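Local coordinates for RagA protein (Porphyromonas gingivalis, PDB 6SLN) that probably imports peptides across the outer membrane as a TonB-dependent receptor, a plugged beta-barrel that holds a bound peptide here, at residues A[389-394]-A[979-984]. Residues are numbered along the deposited sequence; the frame is centred on the assembly and turned at random.
Sequences SGTFGV and GKNQYP
Phe392 and Asn981 bring the two backbones closest, CA to CA 4.8 Å, where the early part of the helix that runs to 396 rests against an irregular loop. The helix belongs to the long connection between barrel strands 363-377 and 435-450, and the loop leads into the last barrel strand, 986-996. Asn981 supplies the central link: its side-chain OD1 accepts a hydrogen bond from Phe392 N at 2.8 Å. That bond is nearly straight, 164° at the hydrogen, although the donor sits 23° from the plane of the amide. An amide side chain suits the place because its oxygen can receive a main-chain N-H, while ND2 turns to the backbone oxygen of Lys384, a weak bond. With CG anti to the backbone N (chi1 -171°), the Asn981 amide is carried across to the helix. Its OD1 lies 3.2 Å from Gly390 CA, on the side where a side chain would stand, so glycine leaves the room the amide needs; its positive phi favours glycine as well. Thr391 uses both branches. Its OG1 donates to Gln982 O at 2.6 Å, in the carbonyl plane and on a lone pair, and also accepts a hydrogen bond from a water, which in turn accepts one from Gln982 N. Meanwhile CG2 meets Pro984 CG tip to tip at 3.6 Å, a small apolar contact. Phe392 lays its CB against the Asn981 amide, but its ring leads away to edge-to-face contacts with Tyr385 and Phe878. Lys980, next to Asn981, hydrogen-bonds the bound peptide through NZ, which puts the loop at the edge of the peptide site. Two hydrogen bonds and a water bridge, all between uncharged groups, thus tie helix to loop, satisfying Phe392 N and the Thr391 hydroxyl.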
ATOM      1  N   SER A 389     -15.429  19.889  20.346  1.00 38.77           N
ATOM      2  CA  SER A 389     -14.982  18.512  20.487  1.00 42.33           C
ATOM      3  C   SER A 389     -14.805  18.127  21.957  1.00 36.62           C
ATOM      4  O   SER A 389     -14.378  18.938  22.777  1.00 42.06           O
ATOM      5  CB  SER A 389     -13.681  18.308  19.718  1.00 50.79           C
ATOM      6  OG  SER A 389     -13.076  17.069  20.059  1.00 68.82           O
ATOM      7  N   GLY A 390     -15.160  16.888  22.286  1.00 35.54           N
ATOM      8  CA  GLY A 390     -14.786  16.270  23.537  1.00 33.00           C
ATOM      9  C   GLY A 390     -15.444  16.869  24.753  1.00 41.35           C
ATOM     10  O   GLY A 390     -16.325  17.722  24.678  1.00 53.54           O
ATOM     11  N   THR A 391     -14.994  16.385  25.914  1.00 43.10           N
ATOM     12  CA  THR A 391     -15.485  16.954  27.164  1.00 39.00           C
ATOM     13  C   THR A 391     -15.184  18.439  27.227  1.00 36.96           C
ATOM     14  O   THR A 391     -15.924  19.196  27.861  1.00 45.88           O
ATOM     15  CB  THR A 391     -14.868  16.250  28.357  1.00 39.84           C
ATOM     16  OG1 THR A 391     -13.458  16.132  28.139  1.00 55.73           O
ATOM     17  CG2 THR A 391     -15.475  14.881  28.542  1.00 35.13           C
ATOM     18  N   PHE A 392     -14.118  18.871  26.562  1.00 34.82           N
ATOM     19  CA  PHE A 392     -13.857  20.296  26.421  1.00 35.12           C
ATOM     20  C   PHE A 392     -15.038  21.011  25.778  1.00 35.31           C
ATOM     21  O   PHE A 392     -15.483  22.056  26.262  1.00 35.97           O
ATOM     22  CB  PHE A 392     -12.594  20.515  25.596  1.00 34.58           C
ATOM     23  CG  PHE A 392     -12.396  21.929  25.186  1.00 37.70           C
ATOM     24  CD1 PHE A 392     -12.101  22.896  26.126  1.00 41.22           C
ATOM     25  CD2 PHE A 392     -12.540  22.305  23.867  1.00 34.91           C
ATOM     26  CE1 PHE A 392     -11.915  24.215  25.757  1.00 42.44           C
ATOM     27  CE2 PHE A 392     -12.357  23.619  23.481  1.00 39.93           C
ATOM     28  CZ  PHE A 392     -12.043  24.582  24.435  1.00 43.82           C
ATOM     29  N   GLY A 393     -15.539  20.476  24.659  1.00 35.06           N
ATOM     30  CA  GLY A 393     -16.652  21.116  23.981  1.00 39.66           C
ATOM     31  C   GLY A 393     -17.948  21.000  24.758  1.00 46.10           C
ATOM     32  O   GLY A 393     -18.768  21.923  24.750  1.00 38.92           O
ATOM     33  N   VAL A 394     -18.141  19.878  25.454  1.00 46.92           N
ATOM     34  CA  VAL A 394     -19.308  19.722  26.316  1.00 46.11           C
ATOM     35  C   VAL A 394     -19.439  20.905  27.265  1.00 50.64           C
ATOM     36  O   VAL A 394     -20.542  21.416  27.493  1.00 54.89           O
ATOM     37  CB  VAL A 394     -19.226  18.390  27.082  1.00 44.94           C
ATOM     38  CG1 VAL A 394     -20.295  18.336  28.158  1.00 36.99           C
ATOM     39  CG2 VAL A 394     -19.360  17.220  26.106  1.00 47.39           C
ATOM     40  N   GLY A 979      -4.497  17.310  32.963  1.00 54.05           N
ATOM     41  CA  GLY A 979      -5.750  16.816  32.423  1.00 41.93           C
ATOM     42  C   GLY A 979      -6.266  17.844  31.443  1.00 35.73           C
ATOM     43  O   GLY A 979      -6.327  19.034  31.754  1.00 42.65           O
ATOM     44  N   LYS A 980      -6.577  17.401  30.227  1.00 48.23           N
ATOM     45  CA  LYS A 980      -7.063  18.327  29.214  1.00 53.38           C
ATOM     46  C   LYS A 980      -7.891  17.564  28.193  1.00 50.04           C
ATOM     47  O   LYS A 980      -7.458  16.513  27.713  1.00 49.09           O
ATOM     48  CB  LYS A 980      -5.898  19.053  28.534  1.00 52.96           C
ATOM     49  CG  LYS A 980      -4.808  18.123  28.039  1.00 45.09           C
ATOM     50  CD  LYS A 980      -3.885  18.802  27.044  1.00 34.83           C
ATOM     51  CE  LYS A 980      -2.891  17.779  26.447  1.00 36.61           C
ATOM     52  NZ  LYS A 980      -1.594  18.389  25.973  1.00 35.93           N
ATOM     53  N   ASN A 981      -9.062  18.115  27.855  1.00 40.36           N
ATOM     54  CA  ASN A 981     -10.066  17.474  27.014  1.00 37.85           C
ATOM     55  C   ASN A 981     -10.073  15.959  27.202  1.00 41.99           C
ATOM     56  O   ASN A 981      -9.813  15.199  26.258  1.00 39.29           O
ATOM     57  CB  ASN A 981      -9.862  17.835  25.536  1.00 40.69           C
ATOM     58  CG  ASN A 981     -11.032  17.363  24.660  1.00 45.55           C
ATOM     59  OD1 ASN A 981     -12.193  17.374  25.087  1.00 38.53           O
ATOM     60  ND2 ASN A 981     -10.724  16.925  23.450  1.00 48.54           N
ATOM     61  N   GLN A 982     -10.368  15.513  28.418  1.00 41.71           N
ATOM     62  CA  GLN A 982     -10.284  14.096  28.724  1.00 42.55           C
ATOM     63  C   GLN A 982     -11.347  13.301  27.978  1.00 46.96           C
ATOM     64  O   GLN A 982     -12.490  13.741  27.825  1.00 44.45           O
ATOM     65  CB  GLN A 982     -10.430  13.870  30.224  1.00 42.05           C
ATOM     66  CG  GLN A 982      -9.529  14.735  31.075  1.00 39.18           C
ATOM     67  CD  GLN A 982      -9.937  14.683  32.539  1.00 45.61           C
ATOM     68  OE1 GLN A 982     -11.114  14.862  32.874  1.00 50.48           O
ATOM     69  NE2 GLN A 982      -8.972  14.428  33.418  1.00 39.09           N
ATOM     70  N   TYR A 983     -10.944  12.138  27.476  1.00 50.70           N
ATOM     71  CA  TYR A 983     -11.880  11.061  27.195  1.00 47.53           C
ATOM     72  C   TYR A 983     -12.026  10.320  28.520  1.00 49.62           C
ATOM     73  O   TYR A 983     -11.173   9.495  28.862  1.00 61.14           O
ATOM     74  CB  TYR A 983     -11.369  10.150  26.065  1.00 40.03           C
ATOM     75  CG  TYR A 983     -12.422   9.228  25.477  1.00 38.20           C
ATOM     76  CD1 TYR A 983     -13.328   8.553  26.302  1.00 32.73           C
ATOM     77  CD2 TYR A 983     -12.514   9.033  24.107  1.00 31.61           C
ATOM     78  CE1 TYR A 983     -14.296   7.712  25.781  1.00 35.80           C
ATOM     79  CE2 TYR A 983     -13.501   8.193  23.567  1.00 45.72           C
ATOM     80  CZ  TYR A 983     -14.392   7.533  24.414  1.00 43.13           C
ATOM     81  OH  TYR A 983     -15.373   6.692  23.910  1.00 39.52           O
ATOM     82  N   PRO A 984     -13.052  10.610  29.313  1.00 47.82           N
ATOM     83  CA  PRO A 984     -13.087  10.086  30.686  1.00 45.51           C
ATOM     84  C   PRO A 984     -13.212   8.571  30.697  1.00 44.88           C
ATOM     85  O   PRO A 984     -13.733   7.963  29.760  1.00 49.26           O
ATOM     86  CB  PRO A 984     -14.333  10.748  31.288  1.00 49.80           C
ATOM     87  CG  PRO A 984     -14.740  11.843  30.299  1.00 42.26           C
ATOM     88  CD  PRO A 984     -14.249  11.403  28.975  1.00 40.53           C
TER
HETATM   89  O   HOH W   1     -11.653  17.377  30.114  1.00 34.09           O